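PDB 6RW0: protein angel homolog 2 from Homo sapiens, which hydrolyses 2',3'-cyclic phosphates, as a phosphatase of the CCR4 deadenylase family, and probably binds mRNA 3'-untranslated regions. Local coordinates for residues L336-S341 / V363-Y368; L395-E400 / L419-K424; R202-L207 / G273-S278. All blocks are in the same frame, centred on the assembly; numbering follows the deposited sequence.

Interaction 1: L336-S341 / V363-Y368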
loop_
_atom_site.group_PDB
_atom_site.type_symbol
_atom_site.label_atom_id
_atom_site.label_comp_id
_atom_site.label_asym_id
_atom_site.label_seq_id
_atom_site.Cartn_x
_atom_site.Cartn_y
_atom_site.Cartn_z
ATOM N N LEU A 336 -3.945 8.199 11.973
ATOM C CA LEU A 336 -4.294 7.708 10.649
ATOM C C LEU A 336 -5.643 7.011 10.646
ATOM O O LEU A 336 -5.945 6.205 11.531
ATOM C CB LEU A 336 -3.258 6.700 10.165
ATOM C CG LEU A 336 -1.846 7.257 10.078
ATOM C CD1 LEU A 336 -0.835 6.153 9.782
ATOM C CD2 LEU A 336 -1.775 8.337 9.011
ATOM N N SER A 337 -6.436 7.316 9.626
ATOM C CA SER A 337 -7.684 6.635 9.344
ATOM C C SER A 337 -7.531 5.862 8.046
ATOM O O SER A 337 -6.644 6.137 7.238
ATOM C CB SER A 337 -8.819 7.649 9.183
ATOM O OG SER A 337 -9.131 8.263 10.420
ATOM N N SER A 338 -8.411 4.889 7.852
ATOM C CA SER A 338 -8.469 4.118 6.622
ATOM C C SER A 338 -9.597 4.661 5.759
ATOM O O SER A 338 -10.699 4.918 6.253
ATOM C CB SER A 338 -8.727 2.642 6.926
ATOM O OG SER A 338 -8.997 1.907 5.741
ATOM N N VAL A 339 -9.335 4.814 4.463
ATOM C CA VAL A 339 -10.383 5.263 3.549
ATOM C C VAL A 339 -11.576 4.315 3.592
ATOM O O VAL A 339 -12.732 4.748 3.658
ATOM C CB VAL A 339 -9.840 5.422 2.118
ATOM C CG1 VAL A 339 -10.993 5.519 1.101
ATOM C CG2 VAL A 339 -8.947 6.646 2.046
ATOM N N TYR A 340 -11.313 3.015 3.528
ATOM C CA TYR A 340 -12.352 2.001 3.489
ATOM C C TYR A 340 -12.632 1.430 4.869
ATOM O O TYR A 340 -11.756 1.385 5.738
ATOM C CB TYR A 340 -11.933 0.903 2.524
ATOM C CG TYR A 340 -11.873 1.386 1.095
ATOM C CD1 TYR A 340 -13.010 1.417 0.317
ATOM C CD2 TYR A 340 -10.693 1.837 0.533
ATOM C CE1 TYR A 340 -12.971 1.850 -0.998
ATOM C CE2 TYR A 340 -10.647 2.291 -0.773
ATOM C CZ TYR A 340 -11.786 2.292 -1.537
ATOM O OH TYR A 340 -11.713 2.727 -2.842
ATOM N N SER A 341 -13.890 1.028 5.072
ATOM C CA SER A 341 -14.344 0.485 6.345
ATOM C C SER A 341 -14.338 -1.041 6.395
ATOM O O SER A 341 -14.542 -1.608 7.475
ATOM C CB SER A 341 -15.745 1.012 6.670
ATOM O OG SER A 341 -16.681 0.480 5.760
ATOM N N VAL A 363 -6.022 -6.642 1.395
ATOM C CA VAL A 363 -4.636 -6.421 1.797
ATOM C C VAL A 363 -4.135 -5.048 1.365
ATOM O O VAL A 363 -3.010 -4.671 1.703
ATOM C CB VAL A 363 -3.682 -7.513 1.261
ATOM C CG1 VAL A 363 -3.980 -8.823 1.942
ATOM C CG2 VAL A 363 -3.758 -7.609 -0.264
ATOM N N ASP A 364 -4.931 -4.319 0.591
ATOM C CA ASP A 364 -4.561 -3.001 0.086
ATOM C C ASP A 364 -5.317 -1.927 0.853
ATOM O O ASP A 364 -6.484 -2.117 1.202
ATOM C CB ASP A 364 -4.921 -2.874 -1.393
ATOM C CG ASP A 364 -4.263 -3.933 -2.243
ATOM O OD1 ASP A 364 -3.059 -3.787 -2.537
ATOM O OD2 ASP A 364 -4.932 -4.937 -2.597
ATOM N N TYR A 365 -4.647 -0.796 1.102
ATOM C CA TYR A 365 -5.212 0.278 1.906
ATOM C C TYR A 365 -4.795 1.642 1.381
ATOM O O TYR A 365 -3.727 1.807 0.785
ATOM C CB TYR A 365 -4.715 0.185 3.365
ATOM C CG TYR A 365 -5.042 -1.136 4.007
ATOM C CD1 TYR A 365 -6.245 -1.318 4.655
ATOM C CD2 TYR A 365 -4.173 -2.219 3.926
ATOM C CE1 TYR A 365 -6.583 -2.526 5.227
ATOM C CE2 TYR A 365 -4.507 -3.438 4.495
ATOM C CZ TYR A 365 -5.714 -3.586 5.131
ATOM O OH TYR A 365 -6.043 -4.792 5.681
ATOM N N ILE A 366 -5.635 2.638 1.667
ATOM C CA ILE A 366 -5.233 4.041 1.668
ATOM C C ILE A 366 -5.473 4.546 3.085
ATOM O O ILE A 366 -6.625 4.619 3.536
ATOM C CB ILE A 366 -5.999 4.890 0.646
ATOM C CG1 ILE A 366 -5.783 4.394 -0.787
ATOM C CG2 ILE A 366 -5.518 6.341 0.752
ATOM C CD1 ILE A 366 -6.669 5.055 -1.846
ATOM N N PHE A 367 -4.398 4.871 3.795
ATOM C CA PHE A 367 -4.465 5.487 5.109
ATOM C C PHE A 367 -4.170 6.974 4.959
ATOM O O PHE A 367 -3.435 7.385 4.057
ATOM C CB PHE A 367 -3.429 4.865 6.036
ATOM C CG PHE A 367 -3.657 3.409 6.337
ATOM C CD1 PHE A 367 -4.651 3.022 7.212
ATOM C CD2 PHE A 367 -2.829 2.431 5.791
ATOM C CE1 PHE A 367 -4.833 1.681 7.524
ATOM C CE2 PHE A 367 -2.998 1.092 6.110
ATOM C CZ PHE A 367 -4.012 0.719 6.957
ATOM N N TYR A 368 -4.771 7.787 5.825
ATOM C CA TYR A 368 -4.579 9.229 5.725
ATOM C C TYR A 368 -4.652 9.882 7.100
ATOM O O TYR A 368 -5.321 9.387 8.007
ATOM C CB TYR A 368 -5.615 9.861 4.783
ATOM C CG TYR A 368 -7.054 9.767 5.266
ATOM C CD1 TYR A 368 -7.682 10.854 5.856
ATOM C CD2 TYR A 368 -7.786 8.588 5.127
ATOM C CE1 TYR A 368 -8.998 10.776 6.299
ATOM C CE2 TYR A 368 -9.096 8.502 5.569
ATOM C CZ TYR A 368 -9.697 9.597 6.157
ATOM O OH TYR A 368 -11.000 9.529 6.605
HETATM O O HOH W 1 -8.273 1.669 3.051
HETATM O O HOH W 2 -12.228 7.211 6.946
#
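Strand 336-338 runs antiparallel to strand 359-369 in one of the two main sheets of this DNase I-like core, with Ser337 and Tyr368 as their hydrogen-bonded pair. Ser337 N gives a nearly straight bond of 2.9 Å to Tyr368 O, and Tyr368 N returns one of 2.9 Å to Ser337 O. Ser338 and Phe367 form the next, non-hydrogen-bonded pair. Val339 has already left the strand, yet its N reaches Ile366 O at 2.9 Å, with the carbonyl aimed almost directly at it (C=O...N 177°).

The Tyr368 ring is turned back toward its cross-strand partner: CG stands between the residue's own backbone N and carbonyl carbon (chi1 65°), which sets one ring face against Ser337. Ser337 CB lies over that face, 4.0 Å from the ring centroid, in a CH-pi contact. Val339 CG2 approaches the same ring obliquely, 3.8 Å from Tyr368 CD2. This methyl also lies 3.7 Å from Ile366 CG2, the two branched side chains running alongside each other in one direction. Across the strands, on the other face, Ser338 CB rests 4.1 Å from Phe367 CE1.

Ser338 OG donates to Tyr340 O (2.8 Å) on an in-plane lone pair, tying the turn that follows back to the strand. It also accepts from a water that takes the N-H of Ile366, while a second water joins Ser338 O to Tyr368 OH.

Val339 continues onto Ala423 and Phe425 of the other sheet, whereas Ser338 and Phe367 meet helix 244-251. A short strand covered by a second sheet on one face and by a helix on the other is typical of the alpha/beta sandwich of the endonuclease/exonuclease/phosphatase fold.

Interaction 2: L395-E400 / L419-K424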
loop_
_atom_site.group_PDB
_atom_site.type_symbol
_atom_site.label_atom_id
_atom_site.label_comp_id
_atom_site.label_asym_id
_atom_site.label_seq_id
_atom_site.Cartn_x
_atom_site.Cartn_y
_atom_site.Cartn_z
ATOM N N LEU A 395 -14.192 5.143 -3.909
ATOM C CA LEU A 395 -14.753 4.269 -4.939
ATOM C C LEU A 395 -15.027 2.911 -4.307
ATOM O O LEU A 395 -14.095 2.191 -3.941
ATOM C CB LEU A 395 -13.789 4.115 -6.109
ATOM C CG LEU A 395 -14.337 3.304 -7.291
ATOM C CD1 LEU A 395 -15.443 4.103 -7.944
ATOM C CD2 LEU A 395 -13.252 2.954 -8.278
ATOM N N SER A 396 -16.298 2.537 -4.215
ATOM C CA SER A 396 -16.655 1.371 -3.415
ATOM C C SER A 396 -16.005 0.096 -3.951
ATOM O O SER A 396 -15.782 -0.066 -5.156
ATOM C CB SER A 396 -18.172 1.226 -3.345
ATOM O OG SER A 396 -18.734 0.979 -4.617
ATOM N N LEU A 397 -15.713 -0.836 -3.045
ATOM C CA LEU A 397 -15.033 -2.118 -3.325
ATOM C C LEU A 397 -16.107 -3.187 -3.583
ATOM O O LEU A 397 -17.256 -2.844 -3.741
ATOM C CB LEU A 397 -14.101 -2.389 -2.130
ATOM C CG LEU A 397 -12.755 -1.681 -2.203
ATOM C CD1 LEU A 397 -12.029 -1.833 -0.881
ATOM C CD2 LEU A 397 -11.910 -2.223 -3.333
ATOM N N LEU A 398 -15.706 -4.431 -3.725
ATOM C CA LEU A 398 -16.595 -5.555 -4.040
ATOM C C LEU A 398 -16.368 -6.682 -3.047
ATOM O O LEU A 398 -15.448 -6.632 -2.283
ATOM C CB LEU A 398 -16.279 -6.022 -5.459
ATOM C CG LEU A 398 -16.442 -4.979 -6.552
ATOM C CD1 LEU A 398 -15.948 -5.534 -7.863
ATOM C CD2 LEU A 398 -17.885 -4.536 -6.673
ATOM N N THR A 399 -17.276 -7.633 -3.044
ATOM C CA THR A 399 -17.166 -8.841 -2.216
ATOM C C THR A 399 -16.466 -9.949 -3.000
ATOM O O THR A 399 -16.322 -9.851 -4.197
ATOM C CB THR A 399 -18.536 -9.326 -1.738
ATOM O OG1 THR A 399 -19.206 -9.817 -2.889
ATOM C CG2 THR A 399 -19.351 -8.252 -1.062
ATOM N N GLU A 400 -16.072 -11.000 -2.291
ATOM C CA GLU A 400 -15.458 -12.203 -2.875
ATOM C C GLU A 400 -16.470 -12.814 -3.851
ATOM O O GLU A 400 -16.085 -13.191 -4.916
ATOM C CB GLU A 400 -15.108 -13.181 -1.752
ATOM C CG GLU A 400 -14.606 -14.518 -2.245
ATOM C CD GLU A 400 -14.188 -15.460 -1.132
ATOM O OE1 GLU A 400 -14.328 -15.077 0.012
ATOM O OE2 GLU A 400 -13.754 -16.553 -1.445
ATOM N N LEU A 419 -7.924 -5.043 -7.034
ATOM C CA LEU A 419 -8.719 -3.914 -7.475
ATOM C C LEU A 419 -8.032 -2.604 -7.111
ATOM O O LEU A 419 -7.363 -2.516 -6.076
ATOM C CB LEU A 419 -10.067 -3.918 -6.757
ATOM C CG LEU A 419 -10.978 -5.102 -7.052
ATOM C CD1 LEU A 419 -12.217 -5.053 -6.154
ATOM C CD2 LEU A 419 -11.392 -5.114 -8.496
ATOM N N PRO A 420 -8.187 -1.558 -7.926
ATOM C CA PRO A 420 -7.660 -0.245 -7.530
ATOM C C PRO A 420 -8.526 0.399 -6.459
ATOM O O PRO A 420 -9.756 0.320 -6.501
ATOM C CB PRO A 420 -7.693 0.563 -8.833
ATOM C CG PRO A 420 -8.800 -0.068 -9.629
ATOM C CD PRO A 420 -8.782 -1.537 -9.279
ATOM N N LEU A 421 -7.873 1.050 -5.505
ATOM C CA LEU A 421 -8.523 1.845 -4.471
ATOM C C LEU A 421 -8.439 3.301 -4.896
ATOM O O LEU A 421 -7.445 3.716 -5.505
ATOM C CB LEU A 421 -7.795 1.652 -3.140
ATOM C CG LEU A 421 -8.107 0.366 -2.366
ATOM C CD1 LEU A 421 -7.726 -0.899 -3.111
ATOM C CD2 LEU A 421 -7.417 0.389 -0.988
ATOM N N LEU A 422 -9.474 4.080 -4.596
ATOM C CA LEU A 422 -9.497 5.468 -5.039
ATOM C C LEU A 422 -10.238 6.307 -4.021
ATOM O O LEU A 422 -11.333 5.936 -3.584
ATOM C CB LEU A 422 -10.159 5.570 -6.415
ATOM C CG LEU A 422 -10.237 6.941 -7.082
ATOM C CD1 LEU A 422 -8.876 7.521 -7.446
ATOM C CD2 LEU A 422 -11.127 6.833 -8.340
ATOM N N ALA A 423 -9.647 7.447 -3.664
ATOM C CA ALA A 423 -10.224 8.357 -2.693
ATOM C C ALA A 423 -10.081 9.784 -3.188
ATOM O O ALA A 423 -9.109 10.124 -3.869
ATOM C CB ALA A 423 -9.495 8.249 -1.355
ATOM N N LYS A 424 -11.026 10.630 -2.788
ATOM C CA LYS A 424 -10.903 12.070 -2.976
ATOM C C LYS A 424 -10.814 12.737 -1.612
ATOM O O LYS A 424 -11.668 12.501 -0.747
ATOM C CB LYS A 424 -12.065 12.669 -3.759
ATOM C CG LYS A 424 -11.820 14.147 -4.061
ATOM C CD LYS A 424 -12.655 14.668 -5.222
ATOM C CE LYS A 424 -13.183 16.059 -4.915
ATOM N NZ LYS A 424 -13.626 16.785 -6.131
#
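Leu395 N donates to Leu422 O at 3.0 Å, the one hydrogen bond that links the two segments. The bond is moderately bent (157° at the hydrogen), and the donor is tilted 23° from the carbonyl plane. It comes at the very end of strand 390-395, where the chain parts from strand 421-428. Tyr340, reaching in from the 336-341 segment, hydrogen-bonds through its hydroxyl to both Leu395 O and Leu422 N, and Arg18 also grips Leu395 O; these buried backbone groups thus keep partners although the pairing between these two strands ends here.

Beyond this bond the contact is all leucine. Leu395 CB sits 3.9 Å from Leu422 CB. Both residues carry CG anti to the backbone N (chi1 -175° in Leu395), and both side chains continue onto Phe96 of helix 82-96.

Further along, a second cluster gathers round Leu419 CD1. Leu397 CD2 comes within 4.0 Å of it, the two side chains passing head to tail. Leu398 arrives at about a right angle and places its CD1 4.1 Å from the same methyl of Leu419. One branch end is therefore met by two successive leucines of the 395-400 segment. Leu397 CD2 also reaches Leu421 CD1, more loosely, at 4.4 Å. Leu421 itself turns its CB away from the 395-400 segment, and its side chain packs on Asp364 and Ile366 of the facing sheet.

After Leu398 the chain leads into helix 400-405, with Thr399 at its N-cap. The leucine-lined exit from strand 390-395 thus joins layers of the fold: a sheet with a helix over one face and the partner sheet against the other is the layering of the DNase I-like alpha/beta sandwich.

Interaction 3: R202-L207 / G273-S278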
loop_
_atom_site.group_PDB
_atom_site.type_symbol
_atom_site.label_atom_id
_atom_site.label_comp_id
_atom_site.label_asym_id
_atom_site.label_seq_id
_atom_site.Cartn_x
_atom_site.Cartn_y
_atom_site.Cartn_z
ATOM N N ARG A 202 6.200 -14.712 8.458
ATOM C CA ARG A 202 7.196 -13.717 8.919
ATOM C C ARG A 202 6.620 -12.346 9.276
ATOM O O ARG A 202 7.061 -11.370 8.726
ATOM C CB ARG A 202 8.311 -13.614 7.878
ATOM C CG ARG A 202 9.011 -14.942 7.620
ATOM C CD ARG A 202 9.518 -15.622 8.883
ATOM N NE ARG A 202 10.426 -14.796 9.656
ATOM C CZ ARG A 202 11.708 -14.645 9.402
ATOM N NH1 ARG A 202 12.256 -15.318 8.413
ATOM N NH2 ARG A 202 12.431 -13.820 10.126
ATOM N N GLY A 203 5.823 -12.299 10.333
ATOM C CA GLY A 203 5.239 -11.068 10.883
ATOM C C GLY A 203 6.304 -10.193 11.511
ATOM O O GLY A 203 6.072 -9.018 11.638
ATOM N N ASP A 204 7.379 -10.803 11.995
ATOM C CA ASP A 204 8.534 -10.066 12.544
ATOM C C ASP A 204 9.130 -9.200 11.429
ATOM O O ASP A 204 9.359 -8.047 11.654
ATOM C CB ASP A 204 9.566 -11.036 13.121
ATOM C CG ASP A 204 10.032 -12.157 12.212
ATOM O OD1 ASP A 204 9.295 -12.561 11.342
ATOM O OD2 ASP A 204 11.129 -12.593 12.412
ATOM N N ILE A 205 9.328 -9.746 10.244
ATOM C CA ILE A 205 9.823 -8.944 9.130
ATOM C C ILE A 205 8.797 -7.897 8.726
ATOM O O ILE A 205 9.140 -6.730 8.514
ATOM C CB ILE A 205 10.263 -9.827 7.946
ATOM C CG1 ILE A 205 11.364 -10.783 8.380
ATOM C CG2 ILE A 205 10.719 -8.913 6.809
ATOM C CD1 ILE A 205 11.764 -11.729 7.294
ATOM N N LYS A 206 7.520 -8.283 8.626
ATOM C CA LYS A 206 6.490 -7.332 8.215
ATOM C C LYS A 206 6.446 -6.110 9.126
ATOM O O LYS A 206 6.357 -4.973 8.645
ATOM C CB LYS A 206 5.115 -7.986 8.226
ATOM C CG LYS A 206 4.729 -8.772 7.025
ATOM C CD LYS A 206 3.197 -8.815 7.015
ATOM C CE LYS A 206 2.660 -9.246 5.675
ATOM N NZ LYS A 206 2.868 -10.665 5.401
ATOM N N LEU A 207 6.404 -6.328 10.451
ATOM C CA LEU A 207 6.324 -5.200 11.381
ATOM C C LEU A 207 7.571 -4.336 11.305
ATOM O O LEU A 207 7.487 -3.108 11.441
ATOM C CB LEU A 207 6.117 -5.683 12.818
ATOM C CG LEU A 207 4.674 -6.070 13.119
ATOM C CD1 LEU A 207 4.605 -6.791 14.448
ATOM C CD2 LEU A 207 3.753 -4.867 13.116
ATOM N N GLY A 273 3.175 -24.077 15.931
ATOM C CA GLY A 273 4.645 -24.230 15.900
ATOM C C GLY A 273 5.405 -22.949 15.622
ATOM O O GLY A 273 6.553 -23.033 15.291
ATOM N N GLN A 274 4.802 -21.792 15.832
ATOM C CA GLN A 274 5.451 -20.524 15.462
ATOM C C GLN A 274 6.130 -19.870 16.651
ATOM O O GLN A 274 5.607 -19.912 17.731
ATOM C CB GLN A 274 4.437 -19.565 14.853
ATOM C CG GLN A 274 3.934 -20.025 13.501
ATOM C CD GLN A 274 2.874 -19.097 12.976
ATOM O OE1 GLN A 274 2.449 -18.184 13.647
ATOM N NE2 GLN A 274 2.434 -19.352 11.766
ATOM N N ARG A 275 7.270 -19.261 16.381
ATOM C CA ARG A 275 8.037 -18.468 17.348
ATOM C C ARG A 275 7.221 -17.224 17.713
ATOM O O ARG A 275 6.503 -16.732 16.887
ATOM C CB ARG A 275 9.350 -18.123 16.649
ATOM C CG ARG A 275 10.258 -17.173 17.401
ATOM C CD ARG A 275 11.614 -17.092 16.725
ATOM N NE ARG A 275 11.532 -16.741 15.316
ATOM C CZ ARG A 275 11.583 -15.507 14.851
ATOM N NH1 ARG A 275 11.603 -14.501 15.694
ATOM N NH2 ARG A 275 11.621 -15.283 13.556
ATOM N N ILE A 276 7.324 -16.783 18.955
ATOM C CA ILE A 276 6.718 -15.555 19.467
ATOM C C ILE A 276 7.661 -14.392 19.183
ATOM O O ILE A 276 8.882 -14.545 19.263
ATOM C CB ILE A 276 6.465 -15.696 20.983
ATOM C CG1 ILE A 276 5.686 -16.979 21.295
ATOM C CG2 ILE A 276 5.785 -14.450 21.514
ATOM C CD1 ILE A 276 4.423 -17.170 20.532
ATOM N N LEU A 277 7.102 -13.217 18.863
ATOM C CA LEU A 277 7.910 -12.036 18.558
ATOM C C LEU A 277 8.932 -11.738 19.649
ATOM O O LEU A 277 8.620 -11.797 20.835
ATOM C CB LEU A 277 6.997 -10.809 18.431
ATOM C CG LEU A 277 6.329 -10.763 17.063
ATOM C CD1 LEU A 277 5.197 -9.762 17.101
ATOM C CD2 LEU A 277 7.284 -10.402 15.928
ATOM N N SER A 278 10.145 -11.351 19.245
ATOM C CA SER A 278 11.136 -10.915 20.228
ATOM C C SER A 278 10.761 -9.546 20.811
ATOM O O SER A 278 10.012 -8.776 20.215
ATOM C CB SER A 278 12.534 -10.857 19.605
ATOM O OG SER A 278 12.994 -12.164 19.293
HETATM O O HOH W 3 12.540 -12.040 14.666
#
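Asp204 and Arg275 are brought together by two torsion choices: Asp204 holds CG between its backbone N and carbonyl carbon (chi1 52°), lifting the carboxylate beside the helix start, while the otherwise extended Arg275 chain bends at chi3 and swings its guanidinium across. Arg275 NH2 then bonds Asp204 OD2 at 3.0 Å. The oxygen lies near the guanidinium plane, but the nitrogen stands well above the carboxylate plane, the two planes being 70° apart.

From the opposite face of the carboxylate plane, Arg202 NH2 reaches the same OD2 at 2.9 Å, and Arg202 NE bonds Asp204 OD1 at 3.0 Å, a side-on grip by two nitrogens that fixes the carboxylate's rotation. Arg202, at the N-cap position of helix 203-220, is bent at chi2 and chi3, and Ile205 CD1 covers the centre of one guanidinium face. The three residues thus form a salt-bridge network that ties the first turn of this helix to the long loop before strand 329-331. A water adds a further link, donating to Asp204 OD2 (2.7 Å) and accepting from Arg275 NH1 (2.8 Å).

Putting an alanine at Asp204 would probably leave the Arg202 and Arg275 NH2 groups, 3.8 Å apart, without the shared anion that balances them, and the Arg275 guanidinium less firmly held.

Next to this network, Leu277 CD2 packs against Asp204 CB at 3.7 Å. Its other methyl, Leu277 CD1, meets Leu207 CD1 at 4.0 Å, the two side chains set roughly perpendicular.

How the interactions relate
Along the chain the three contacts follow in series: interaction 3 closes first, then interaction 1, then interaction 2. Interactions 1 and 2 are neighbours, their centres 11 Å apart, and lie on the facing sheets of the sandwich; Asp364 O and Leu421 CD2 meet at 3.5 Å, and Tyr340 CE2 packs on Leu421 CG at 3.6 Å. Together they form part of the buried interface between the sheets. Interaction 3 lies toward the periphery, its centre about 24 Å from that of interaction 1 and 30 Å from that of interaction 2, and touches neither. Helix 244-251 is common ground, packing on Leu207 of interaction 3 and on Leu336 and Phe367 of interaction 1.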